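PDB 1G61: translation initiation factor 6 from Methanocaldococcus jannaschii, which binds the 50S ribosomal subunit and prevents it from joining the 30S subunit to form the 70S initiation complex. Local coordinates for residues P29-K34 with G55-G60; G60-A65 with P73-D78; R83-L88 with L95-I100. One frame throughout, in Å; residues are numbered along the deposited sequence.

Contact 1 of 3, residues P29-K34 with G55-G60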
ATOM      1  N   PRO A  29       1.917 -11.217  -6.039  1.00  8.37           N
ATOM      2  CA  PRO A  29       1.372 -12.597  -5.986  1.00 10.64           C
ATOM      3  C   PRO A  29       2.243 -13.599  -6.723  1.00 10.40           C
ATOM      4  O   PRO A  29       2.868 -13.232  -7.710  1.00 11.67           O
ATOM      5  CB  PRO A  29       0.016 -12.467  -6.670  1.00 15.11           C
ATOM      6  CG  PRO A  29      -0.052 -11.135  -7.254  1.00 14.13           C
ATOM      7  CD  PRO A  29       1.106 -10.311  -6.840  1.00 10.15           C
ATOM      8  N   ILE A  30       2.226 -14.852  -6.219  1.00 10.65           N
ATOM      9  CA  ILE A  30       3.065 -15.867  -6.873  1.00 10.95           C
ATOM     10  C   ILE A  30       2.598 -16.209  -8.274  1.00 12.76           C
ATOM     11  O   ILE A  30       3.403 -16.770  -9.038  1.00 14.16           O
ATOM     12  CB  ILE A  30       3.122 -17.189  -6.039  1.00 11.33           C
ATOM     13  CG1 ILE A  30       1.746 -17.863  -5.835  1.00 12.96           C
ATOM     14  CG2 ILE A  30       3.823 -16.910  -4.718  1.00 12.90           C
ATOM     15  CD1 ILE A  30       1.925 -19.230  -5.150  1.00 17.23           C
ATOM     16  N   PHE A  31       1.359 -15.878  -8.639  1.00 11.92           N
ATOM     17  CA  PHE A  31       0.881 -16.308  -9.967  1.00 12.23           C
ATOM     18  C   PHE A  31       1.403 -15.400 -11.063  1.00 11.81           C
ATOM     19  O   PHE A  31       1.236 -15.725 -12.235  1.00 14.35           O
ATOM     20  CB  PHE A  31      -0.657 -16.386  -9.984  1.00 12.29           C
ATOM     21  CG  PHE A  31      -1.445 -15.144  -9.642  1.00  9.84           C
ATOM     22  CD1 PHE A  31      -1.523 -14.065 -10.492  1.00 12.31           C
ATOM     23  CD2 PHE A  31      -2.146 -15.092  -8.436  1.00 11.98           C
ATOM     24  CE1 PHE A  31      -2.271 -12.919 -10.161  1.00 11.16           C
ATOM     25  CE2 PHE A  31      -2.903 -13.997  -8.089  1.00 12.01           C
ATOM     26  CZ  PHE A  31      -2.975 -12.935  -8.971  1.00 13.38           C
ATOM     27  N   LEU A  32       1.973 -14.236 -10.749  1.00 12.19           N
ATOM     28  CA  LEU A  32       2.458 -13.376 -11.845  1.00 13.20           C
ATOM     29  C   LEU A  32       3.608 -14.011 -12.602  1.00 12.79           C
ATOM     30  O   LEU A  32       4.437 -14.703 -11.969  1.00 14.94           O
ATOM     31  CB  LEU A  32       2.957 -12.066 -11.254  1.00 13.14           C
ATOM     32  CG  LEU A  32       1.933 -10.988 -10.952  1.00 15.75           C
ATOM     33  CD1 LEU A  32       2.711  -9.660 -10.748  1.00 18.14           C
ATOM     34  CD2 LEU A  32       0.845 -10.862 -11.996  1.00 18.71           C
ATOM     35  N   ASP A  33       3.646 -13.802 -13.925  1.00 15.03           N
ATOM     36  CA  ASP A  33       4.822 -14.275 -14.684  1.00 21.32           C
ATOM     37  C   ASP A  33       5.998 -13.306 -14.604  1.00 19.75           C
ATOM     38  O   ASP A  33       5.904 -12.186 -14.084  1.00 17.76           O
ATOM     39  CB  ASP A  33       4.450 -14.559 -16.137  1.00 29.96           C
ATOM     40  CG  ASP A  33       4.105 -13.368 -16.984  1.00 33.16           C
ATOM     41  OD1 ASP A  33       3.390 -13.556 -18.005  1.00 38.12           O
ATOM     42  OD2 ASP A  33       4.523 -12.225 -16.715  1.00 41.65           O
ATOM     43  N   LYS A  34       7.162 -13.746 -15.141  1.00 21.00           N
ATOM     44  CA  LYS A  34       8.380 -12.972 -14.975  1.00 20.56           C
ATOM     45  C   LYS A  34       8.254 -11.692 -15.767  1.00 17.11           C
ATOM     46  O   LYS A  34       8.752 -10.658 -15.328  1.00 19.82           O
ATOM     47  CB  LYS A  34       9.634 -13.766 -15.348  1.00 34.90           C
ATOM     48  CG  LYS A  34      10.711 -13.542 -14.274  1.00 43.28           C
ATOM     49  CD  LYS A  34      10.260 -14.205 -12.971  1.00 49.74           C
ATOM     50  CE  LYS A  34      10.816 -15.620 -12.848  1.00 51.26           C
ATOM     51  NZ  LYS A  34       9.754 -16.663 -12.714  1.00 48.72           N
ATOM     52  N   GLY A  55      -1.375 -18.113   3.042  1.00 11.40           N
ATOM     53  CA  GLY A  55      -1.768 -19.053   2.022  1.00  9.54           C
ATOM     54  C   GLY A  55      -2.349 -18.367   0.816  1.00 10.05           C
ATOM     55  O   GLY A  55      -2.680 -19.072  -0.157  1.00 14.58           O
ATOM     56  N   SER A  56      -2.506 -17.067   0.869  1.00 14.66           N
ATOM     57  CA  SER A  56      -3.267 -16.198   0.018  1.00 14.18           C
ATOM     58  C   SER A  56      -2.419 -15.347  -0.909  1.00 11.08           C
ATOM     59  O   SER A  56      -1.326 -14.950  -0.528  1.00 11.13           O
ATOM     60  CB  SER A  56      -4.131 -15.291   0.954  1.00 17.76           C
ATOM     61  OG  SER A  56      -4.856 -14.358   0.232  1.00 18.25           O
ATOM     62  N   SER A  57      -2.916 -14.967  -2.072  1.00  9.63           N
ATOM     63  CA  SER A  57      -2.308 -13.968  -2.944  1.00  9.01           C
ATOM     64  C   SER A  57      -2.752 -12.540  -2.668  1.00  8.36           C
ATOM     65  O   SER A  57      -2.333 -11.632  -3.403  1.00 11.66           O
ATOM     66  CB  SER A  57      -2.497 -14.334  -4.435  1.00 15.31           C
ATOM     67  OG  SER A  57      -3.882 -14.649  -4.600  1.00 19.94           O
ATOM     68  N   LEU A  58      -3.571 -12.322  -1.648  1.00  8.13           N
ATOM     69  CA  LEU A  58      -4.119 -10.965  -1.379  1.00  8.77           C
ATOM     70  C   LEU A  58      -3.141 -10.157  -0.532  1.00  7.53           C
ATOM     71  O   LEU A  58      -3.447  -9.608   0.540  1.00  8.01           O
ATOM     72  CB  LEU A  58      -5.452 -11.035  -0.678  1.00  9.85           C
ATOM     73  CG  LEU A  58      -6.494 -11.931  -1.336  1.00 13.25           C
ATOM     74  CD1 LEU A  58      -7.784 -11.794  -0.490  1.00 28.74           C
ATOM     75  CD2 LEU A  58      -6.750 -11.625  -2.788  1.00 21.46           C
ATOM     76  N   VAL A  59      -1.897 -10.049  -1.053  1.00  7.29           N
ATOM     77  CA  VAL A  59      -0.783  -9.490  -0.272  1.00  8.82           C
ATOM     78  C   VAL A  59      -1.006  -8.046   0.137  1.00  7.58           C
ATOM     79  O   VAL A  59      -0.677  -7.614   1.265  1.00  8.58           O
ATOM     80  CB  VAL A  59       0.524  -9.603  -1.126  1.00 14.92           C
ATOM     81  CG1 VAL A  59       1.611  -8.799  -0.453  1.00 23.91           C
ATOM     82  CG2 VAL A  59       0.843 -11.075  -1.316  1.00 21.80           C
ATOM     83  N   GLY A  60      -1.608  -7.237  -0.745  1.00  7.56           N
ATOM     84  CA  GLY A  60      -1.846  -5.827  -0.496  1.00  7.41           C
ATOM     85  C   GLY A  60      -2.934  -5.585   0.536  1.00  7.19           C
ATOM     86  O   GLY A  60      -2.958  -4.563   1.221  1.00  9.83           O
TER

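Contact 2 of 3, residues G60-A65 with P73-D78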
ATOM      1  N   GLY A  60      -1.608  -7.237  -0.745  1.00  7.56           N
ATOM      2  CA  GLY A  60      -1.846  -5.827  -0.496  1.00  7.41           C
ATOM      3  C   GLY A  60      -2.934  -5.585   0.536  1.00  7.19           C
ATOM      4  O   GLY A  60      -2.958  -4.563   1.221  1.00  9.83           O
ATOM      5  N   SER A  61      -3.880  -6.553   0.655  1.00  7.75           N
ATOM      6  CA  SER A  61      -4.910  -6.457   1.658  1.00  7.21           C
ATOM      7  C   SER A  61      -4.452  -6.942   3.034  1.00  6.53           C
ATOM      8  O   SER A  61      -5.009  -6.495   4.040  1.00  7.09           O
ATOM      9  CB  SER A  61      -6.169  -7.236   1.255  1.00  8.12           C
ATOM     10  OG  SER A  61      -6.856  -6.500   0.228  1.00 11.08           O
ATOM     11  N   LEU A  62      -3.476  -7.846   3.029  1.00  6.61           N
ATOM     12  CA  LEU A  62      -3.106  -8.498   4.288  1.00  7.35           C
ATOM     13  C   LEU A  62      -1.889  -7.903   4.966  1.00  7.06           C
ATOM     14  O   LEU A  62      -1.648  -8.182   6.139  1.00  8.60           O
ATOM     15  CB  LEU A  62      -2.808  -9.985   4.025  1.00  9.30           C
ATOM     16  CG  LEU A  62      -4.018 -10.851   3.653  1.00  8.55           C
ATOM     17  CD1 LEU A  62      -3.499 -12.216   3.193  1.00 16.50           C
ATOM     18  CD2 LEU A  62      -4.901 -10.926   4.884  1.00 16.23           C
ATOM     19  N   SER A  63      -1.096  -7.097   4.277  1.00  7.68           N
ATOM     20  CA  SER A  63       0.190  -6.648   4.817  1.00  8.38           C
ATOM     21  C   SER A  63       0.403  -5.185   4.493  1.00  6.88           C
ATOM     22  O   SER A  63      -0.265  -4.642   3.607  1.00  8.23           O
ATOM     23  CB  SER A  63       1.279  -7.547   4.212  1.00 11.70           C
ATOM     24  OG  SER A  63       2.535  -7.073   4.656  1.00 19.82           O
ATOM     25  N   VAL A  64       1.355  -4.572   5.211  1.00  8.78           N
ATOM     26  CA  VAL A  64       1.748  -3.166   5.123  1.00  9.89           C
ATOM     27  C   VAL A  64       3.241  -3.057   5.257  1.00  7.63           C
ATOM     28  O   VAL A  64       3.822  -3.825   6.044  1.00  9.11           O
ATOM     29  CB  VAL A  64       1.119  -2.470   6.363  1.00 16.45           C
ATOM     30  CG1 VAL A  64       1.630  -1.105   6.573  1.00 14.72           C
ATOM     31  CG2 VAL A  64      -0.400  -2.474   6.228  1.00 19.04           C
ATOM     32  N   ALA A  65       3.873  -2.114   4.564  1.00  7.00           N
ATOM     33  CA  ALA A  65       5.294  -1.921   4.777  1.00  7.10           C
ATOM     34  C   ALA A  65       5.703  -0.489   4.484  1.00  5.99           C
ATOM     35  O   ALA A  65       5.017   0.222   3.739  1.00  7.75           O
ATOM     36  CB  ALA A  65       6.147  -2.853   3.909  1.00  7.90           C
ATOM     37  N   PRO A  73      -0.130 -10.280   9.231  1.00  7.14           N
ATOM     38  CA  PRO A  73      -1.249 -10.735  10.051  1.00  7.98           C
ATOM     39  C   PRO A  73      -0.911 -12.043  10.745  1.00  7.99           C
ATOM     40  O   PRO A  73       0.065 -12.761  10.417  1.00  8.51           O
ATOM     41  CB  PRO A  73      -2.354 -10.927   8.990  1.00  8.84           C
ATOM     42  CG  PRO A  73      -1.605 -11.465   7.796  1.00  8.59           C
ATOM     43  CD  PRO A  73      -0.339 -10.605   7.796  1.00  8.57           C
ATOM     44  N   LYS A  74      -1.780 -12.389  11.737  1.00  8.82           N
ATOM     45  CA  LYS A  74      -1.497 -13.563  12.552  1.00  9.95           C
ATOM     46  C   LYS A  74      -1.543 -14.852  11.737  1.00  9.97           C
ATOM     47  O   LYS A  74      -1.034 -15.881  12.205  1.00 11.36           O
ATOM     48  CB  LYS A  74      -2.475 -13.635  13.738  1.00 12.45           C
ATOM     49  CG  LYS A  74      -3.928 -13.840  13.304  1.00 13.89           C
ATOM     50  CD  LYS A  74      -4.855 -13.800  14.514  1.00 16.39           C
ATOM     51  CE  LYS A  74      -6.314 -13.875  14.085  1.00 16.28           C
ATOM     52  NZ  LYS A  74      -7.203 -14.307  15.202  1.00 17.49           N
ATOM     53  N   ILE A  75      -2.170 -14.840  10.569  1.00 10.32           N
ATOM     54  CA  ILE A  75      -2.301 -16.042   9.746  1.00  9.85           C
ATOM     55  C   ILE A  75      -1.053 -16.273   8.917  1.00 10.11           C
ATOM     56  O   ILE A  75      -1.019 -17.256   8.158  1.00 11.98           O
ATOM     57  CB  ILE A  75      -3.564 -15.932   8.854  1.00 10.15           C
ATOM     58  CG1 ILE A  75      -3.576 -14.708   7.923  1.00 11.58           C
ATOM     59  CG2 ILE A  75      -4.859 -16.023   9.659  1.00 11.50           C
ATOM     60  CD1 ILE A  75      -4.717 -14.743   6.900  1.00 13.38           C
ATOM     61  N   VAL A  76      -0.018 -15.404   8.981  1.00  9.61           N
ATOM     62  CA  VAL A  76       1.163 -15.676   8.161  1.00  9.78           C
ATOM     63  C   VAL A  76       1.731 -17.027   8.563  1.00 10.14           C
ATOM     64  O   VAL A  76       1.783 -17.386   9.741  1.00 13.29           O
ATOM     65  CB  VAL A  76       2.168 -14.500   8.262  1.00  9.50           C
ATOM     66  CG1 VAL A  76       2.792 -14.434   9.667  1.00  9.78           C
ATOM     67  CG2 VAL A  76       3.245 -14.617   7.207  1.00 10.15           C
ATOM     68  N   GLU A  77       2.166 -17.803   7.580  1.00 10.64           N
ATOM     69  CA  GLU A  77       2.648 -19.156   7.823  1.00 10.80           C
ATOM     70  C   GLU A  77       4.141 -19.169   8.035  1.00 11.75           C
ATOM     71  O   GLU A  77       4.836 -18.281   7.524  1.00 12.04           O
ATOM     72  CB  GLU A  77       2.228 -20.051   6.624  1.00 14.33           C
ATOM     73  CG  GLU A  77       0.694 -19.993   6.536  1.00 17.20           C
ATOM     74  CD  GLU A  77       0.066 -20.775   5.418  1.00 20.99           C
ATOM     75  OE1 GLU A  77       0.759 -21.501   4.674  1.00 21.96           O
ATOM     76  OE2 GLU A  77      -1.168 -20.746   5.194  1.00 24.09           O
ATOM     77  N   ASP A  78       4.684 -20.122   8.783  1.00 13.03           N
ATOM     78  CA  ASP A  78       6.118 -20.136   9.041  1.00 13.50           C
ATOM     79  C   ASP A  78       6.940 -20.125   7.779  1.00 14.03           C
ATOM     80  O   ASP A  78       7.959 -19.422   7.716  1.00 13.15           O
ATOM     81  CB  ASP A  78       6.456 -21.384   9.878  1.00 16.31           C
ATOM     82  CG  ASP A  78       5.979 -21.309  11.312  1.00 18.61           C
ATOM     83  OD1 ASP A  78       5.522 -20.243  11.772  1.00 24.76           O
ATOM     84  OD2 ASP A  78       6.063 -22.345  11.993  1.00 28.35           O
TER

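Contact 3 of 3, residues R83-L88 with L95-I100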
ATOM      1  N   ARG A  83      10.498 -17.161   4.029  1.00 10.36           N
ATOM      2  CA  ARG A  83      10.696 -16.698   2.669  1.00 10.51           C
ATOM      3  C   ARG A  83      10.900 -15.178   2.672  1.00  9.56           C
ATOM      4  O   ARG A  83      11.804 -14.642   2.003  1.00 10.00           O
ATOM      5  CB  ARG A  83       9.510 -17.046   1.758  1.00 12.07           C
ATOM      6  CG  ARG A  83       9.651 -16.503   0.334  1.00 12.66           C
ATOM      7  CD  ARG A  83       8.613 -17.122  -0.595  1.00 12.52           C
ATOM      8  NE  ARG A  83       8.749 -16.584  -1.935  1.00 11.39           N
ATOM      9  CZ  ARG A  83       9.752 -16.855  -2.808  1.00 13.07           C
ATOM     10  NH1 ARG A  83      10.731 -17.691  -2.509  1.00 16.86           N
ATOM     11  NH2 ARG A  83       9.732 -16.239  -3.997  1.00 13.35           N
ATOM     12  N   ILE A  84      10.031 -14.484   3.390  1.00  8.59           N
ATOM     13  CA  ILE A  84      10.144 -13.015   3.441  1.00  8.78           C
ATOM     14  C   ILE A  84      11.416 -12.579   4.141  1.00  7.89           C
ATOM     15  O   ILE A  84      12.139 -11.711   3.613  1.00  8.95           O
ATOM     16  CB  ILE A  84       8.903 -12.437   4.149  1.00 10.20           C
ATOM     17  CG1 ILE A  84       7.639 -12.649   3.319  1.00 11.38           C
ATOM     18  CG2 ILE A  84       9.097 -10.953   4.482  1.00 11.70           C
ATOM     19  CD1 ILE A  84       6.335 -12.428   4.067  1.00 14.05           C
ATOM     20  N   LYS A  85      11.753 -13.139   5.282  1.00  9.29           N
ATOM     21  CA  LYS A  85      12.977 -12.726   5.977  1.00  9.42           C
ATOM     22  C   LYS A  85      14.196 -13.086   5.139  1.00  7.79           C
ATOM     23  O   LYS A  85      15.174 -12.311   5.147  1.00  9.48           O
ATOM     24  CB  LYS A  85      13.021 -13.380   7.377  1.00 11.04           C
ATOM     25  CG  LYS A  85      11.929 -12.805   8.300  1.00 12.76           C
ATOM     26  CD  LYS A  85      12.079 -13.320   9.722  1.00 17.24           C
ATOM     27  CE  LYS A  85      11.120 -12.465  10.570  1.00 17.67           C
ATOM     28  NZ  LYS A  85      11.278 -12.805  11.998  1.00 21.25           N
ATOM     29  N   ASN A  86      14.179 -14.204   4.425  1.00  8.70           N
ATOM     30  CA  ASN A  86      15.332 -14.557   3.588  1.00  8.86           C
ATOM     31  C   ASN A  86      15.503 -13.525   2.476  1.00  8.97           C
ATOM     32  O   ASN A  86      16.647 -13.100   2.193  1.00  9.01           O
ATOM     33  CB  ASN A  86      15.157 -15.984   3.026  1.00  9.74           C
ATOM     34  CG  ASN A  86      16.289 -16.299   2.067  1.00  8.34           C
ATOM     35  OD1 ASN A  86      16.089 -16.258   0.840  1.00 12.17           O
ATOM     36  ND2 ASN A  86      17.418 -16.609   2.632  1.00  9.29           N
ATOM     37  N   PHE A  87      14.423 -13.105   1.839  1.00  9.04           N
ATOM     38  CA  PHE A  87      14.481 -12.071   0.798  1.00  8.42           C
ATOM     39  C   PHE A  87      15.044 -10.781   1.355  1.00  9.23           C
ATOM     40  O   PHE A  87      15.900 -10.118   0.748  1.00  9.61           O
ATOM     41  CB  PHE A  87      13.043 -11.873   0.292  1.00  9.24           C
ATOM     42  CG  PHE A  87      12.831 -10.575  -0.490  1.00  8.72           C
ATOM     43  CD1 PHE A  87      13.248 -10.467  -1.813  1.00  9.27           C
ATOM     44  CD2 PHE A  87      12.247  -9.464   0.072  1.00  9.63           C
ATOM     45  CE1 PHE A  87      13.053  -9.286  -2.522  1.00  9.64           C
ATOM     46  CE2 PHE A  87      12.031  -8.269  -0.606  1.00  9.76           C
ATOM     47  CZ  PHE A  87      12.447  -8.172  -1.925  1.00 11.68           C
ATOM     48  N   LEU A  88      14.595 -10.387   2.554  1.00  8.76           N
ATOM     49  CA  LEU A  88      15.139  -9.143   3.159  1.00  8.64           C
ATOM     50  C   LEU A  88      16.629  -9.323   3.412  1.00  8.68           C
ATOM     51  O   LEU A  88      17.431  -8.406   3.110  1.00 10.20           O
ATOM     52  CB  LEU A  88      14.357  -8.813   4.431  1.00  8.53           C
ATOM     53  CG  LEU A  88      12.894  -8.435   4.195  1.00  7.96           C
ATOM     54  CD1 LEU A  88      12.175  -8.228   5.536  1.00 11.06           C
ATOM     55  CD2 LEU A  88      12.691  -7.212   3.312  1.00  9.38           C
ATOM     56  N   LEU A  95      14.397  -4.481   8.290  1.00 10.15           N
ATOM     57  CA  LEU A  95      13.086  -3.977   8.657  1.00  8.50           C
ATOM     58  C   LEU A  95      12.667  -4.547   9.998  1.00  8.63           C
ATOM     59  O   LEU A  95      13.070  -5.664  10.367  1.00  9.66           O
ATOM     60  CB  LEU A  95      12.001  -4.421   7.674  1.00  9.97           C
ATOM     61  CG  LEU A  95      12.211  -4.025   6.206  1.00 12.89           C
ATOM     62  CD1 LEU A  95      11.006  -4.419   5.366  1.00 12.64           C
ATOM     63  CD2 LEU A  95      12.439  -2.546   6.071  1.00 20.65           C
ATOM     64  N   ASN A  96      11.781  -3.816  10.672  1.00  7.89           N
ATOM     65  CA  ASN A  96      11.109  -4.307  11.862  1.00  8.02           C
ATOM     66  C   ASN A  96       9.966  -5.202  11.396  1.00  7.84           C
ATOM     67  O   ASN A  96       8.905  -4.656  11.046  1.00  9.68           O
ATOM     68  CB  ASN A  96      10.572  -3.139  12.689  1.00  9.82           C
ATOM     69  CG  ASN A  96      11.622  -2.185  13.202  1.00 12.78           C
ATOM     70  OD1 ASN A  96      12.696  -2.606  13.635  1.00 16.44           O
ATOM     71  ND2 ASN A  96      11.349  -0.881  13.174  1.00 12.11           N
ATOM     72  N   VAL A  97      10.159  -6.522  11.300  1.00  8.79           N
ATOM     73  CA  VAL A  97       9.090  -7.409  10.847  1.00  8.14           C
ATOM     74  C   VAL A  97       8.213  -7.744  12.057  1.00  8.71           C
ATOM     75  O   VAL A  97       8.679  -8.310  13.032  1.00 10.69           O
ATOM     76  CB  VAL A  97       9.666  -8.667  10.195  1.00  9.13           C
ATOM     77  CG1 VAL A  97       8.544  -9.602   9.733  1.00 10.55           C
ATOM     78  CG2 VAL A  97      10.573  -8.219   9.038  1.00 11.11           C
ATOM     79  N   GLU A  98       6.933  -7.365  11.969  1.00  8.39           N
ATOM     80  CA  GLU A  98       6.060  -7.419  13.158  1.00  7.83           C
ATOM     81  C   GLU A  98       4.764  -8.107  12.817  1.00  7.46           C
ATOM     82  O   GLU A  98       4.108  -7.710  11.823  1.00  8.71           O
ATOM     83  CB  GLU A  98       5.814  -5.990  13.661  1.00  9.50           C
ATOM     84  CG  GLU A  98       4.720  -5.859  14.690  1.00 10.27           C
ATOM     85  CD  GLU A  98       5.004  -6.470  16.040  1.00 12.23           C
ATOM     86  OE1 GLU A  98       6.110  -7.027  16.241  1.00 12.35           O
ATOM     87  OE2 GLU A  98       4.126  -6.394  16.937  1.00 13.26           O
ATOM     88  N   ILE A  99       4.365  -9.136  13.569  1.00  8.36           N
ATOM     89  CA  ILE A  99       3.050  -9.745  13.401  1.00  8.20           C
ATOM     90  C   ILE A  99       2.078  -8.966  14.289  1.00  8.08           C
ATOM     91  O   ILE A  99       2.246  -8.873  15.523  1.00 10.40           O
ATOM     92  CB  ILE A  99       3.091 -11.237  13.764  1.00  9.91           C
ATOM     93  CG1 ILE A  99       4.082 -11.992  12.844  1.00 12.84           C
ATOM     94  CG2 ILE A  99       1.670 -11.802  13.754  1.00 10.84           C
ATOM     95  CD1 ILE A  99       4.288 -13.452  13.213  1.00 15.65           C
ATOM     96  N   ILE A 100       1.070  -8.389  13.634  1.00  7.71           N
ATOM     97  CA  ILE A 100      -0.020  -7.672  14.307  1.00  8.20           C
ATOM     98  C   ILE A 100      -1.134  -8.691  14.519  1.00  8.13           C
ATOM     99  O   ILE A 100      -1.747  -9.163  13.548  1.00  9.90           O
ATOM    100  CB  ILE A 100      -0.496  -6.497  13.441  1.00  7.83           C
ATOM    101  CG1 ILE A 100       0.602  -5.447  13.202  1.00  9.77           C
ATOM    102  CG2 ILE A 100      -1.755  -5.897  14.062  1.00  9.54           C
ATOM    103  CD1 ILE A 100       1.106  -4.751  14.460  1.00 10.10           C
TER
HETATM  104  O   HOH W   1       8.955 -11.388  13.152  1.00 39.84           O

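Contact 1 of 3, residues P29-K34 with G55-G60
Ser57 is set against two residues of the 29-34 loop, Pro29 and Phe31, in a small contact made by van der Waals packing. Its CB enters first: it rests on the proline ring, 3.8 Å from Pro29 CB, and also meets the phenylalanine at CE2, 3.7 Å away. One atom further out, Ser57 OG lies between its own backbone N and carbonyl carbon (chi1 49°), and this rotation carries the hydroxyl to the rim of the aromatic ring. There OG sits at the ring edge, in plane, 3.7 Å from Phe31 CE2, where an oxygen meets the slightly positive C-H edge and not the electron-rich face. A side chain as short as serine suits this place, since its tip already lies beside the ring.

The phenylalanine is in turn backed by its own segment. Pro29 CB stands 3.6 Å above the Phe31 ring plane, offset toward the rim, so the proline touches both the ring face and the serine. Leu18 of helix 15-18 also touches both Pro29 and Phe31.

A type I beta turn runs from Pro29 to Leu32, with Ile30 and Phe31 at its two central positions; it brings Phe31 round so that its ring lies beside Pro29. Asp33 then caps helix 34-44, its OD2 bonded to Asp36 N. Within 55-60, Ser56 OG accepts from Leu58 N at 3.1 Å. The pairing thus joins two helix-leading loops of this alpha/beta fold: a beta turn with an aspartate N-cap on one side, and an ST turn overlapping an inverse gamma turn centred on Leu58 on the other.

Contact 2 of 3, residues G60-A65 with P73-D78
Leu62 O is met by three carbons of the Pro73 ring, with CD the nearest at 3.2 Å, then CG at 3.7 Å and CB at 4.0 Å. This carbonyl, at the end of helix 59-62, is buried and has no hydrogen-bonding partner in the model. Proline has no backbone N-H to offer it, but the CD hydrogens next to the ring nitrogen are mildly polarised, and so short an approach is consistent with a weak C-H...O attraction that partly compensates the oxygen.

The rest of the contact is apolar. Leu62 directs its CB toward the other segment and packs it 4.2 Å from Pro73 CG, so the proline ring lies against both the carbonyl and the root of the leucine side chain. Further along, Leu62 CD2 reaches the tip of Ile75, where CD1 waits at 4.3 Å. With chi2 at 171° the isoleucine holds CG1 and CD1 extended, and it is this end methyl that makes the touch. Leucine suits its buried place by serving a ring with its base and a second residue with one branch.

Pro73 and Ile75 come to the same side chain because they belong to one type I beta turn, closed by Val76 N bonding to Pro73 O at 3.0 Å. Beyond it, Glu77 occupies the N-cap position of helix 78-90, and its backbone N bonds to the side chain of Glu80, at OE1.

The contact lies at the base of a hairpin: strand 64-65 runs antiparallel to strand 69-73, with Ser63 OG bonded to Leu71 O, while helix 59-62 leads into the first strand and the 73-76 turn carries the chain from the second toward helix 78-90.

Contact 3 of 3, residues R83-L88 with L95-I100
Leu88 and Leu95 each turn CG opposite the carbonyl carbon (chi1 -66° and -58°), which brings their branched ends together, while Val97, with chi1 at 179°, splits its two methyls between Leu88 and Lys85. These residues pack the helix onto the strand in a beta-alpha-beta crossover in which helix 78-90 links the parallel neighbours, strands 69-73 and 96-100. The two leucines cross at about a right angle, Leu88 CD2 lying 3.9 Å from Leu95 CD1. The other branch, Leu88 CD1, meets Val97 CG2 at 3.9 Å, so the leucine's fork serves both strand-side partners. Branched aliphatic residues fit here: the beta-branched valine suits a strand and presents both methyls to the helix. The same layer continues onto strand 69-73, where Leu95 touches Leu70 and Val97 touches Leu72.

Lys85 works at the more exposed border of the contact. Its extended chain carries CE to within 3.9 Å of Val97 CG1, laying this last methylene against the valine while the charged end goes on past it. There a single water molecule joins helix to strand, accepting from Lys85 NZ at 3.0 Å and donating to Val97 O at 3.1 Å.

Overall arrangement
The three contacts follow one another along the chain, each closing before the next opens. Contacts 1 and 2 share Gly60 and helix 59-62, and their centres are about 12 Å apart; Ser56 CB touches Leu62 CD1 at 3.9 Å, and Glu80, whose OE1 holds Glu77 N, bonds through OE2 to Gly55 N and so ties the two loops. Contacts 2 and 3, about 10 Å apart between centres, reach the same sheet, which holds strands 69-73 and 96-100, and Ile99 packs its CG2 3.8 Å from Lys74 CA. Contacts 1 and 3 are separate, about 17 Å between centres and about 6 Å at the nearest atoms. Contact 2 therefore connects the loop packing of contact 1 to the helix-on-strand packing of contact 3.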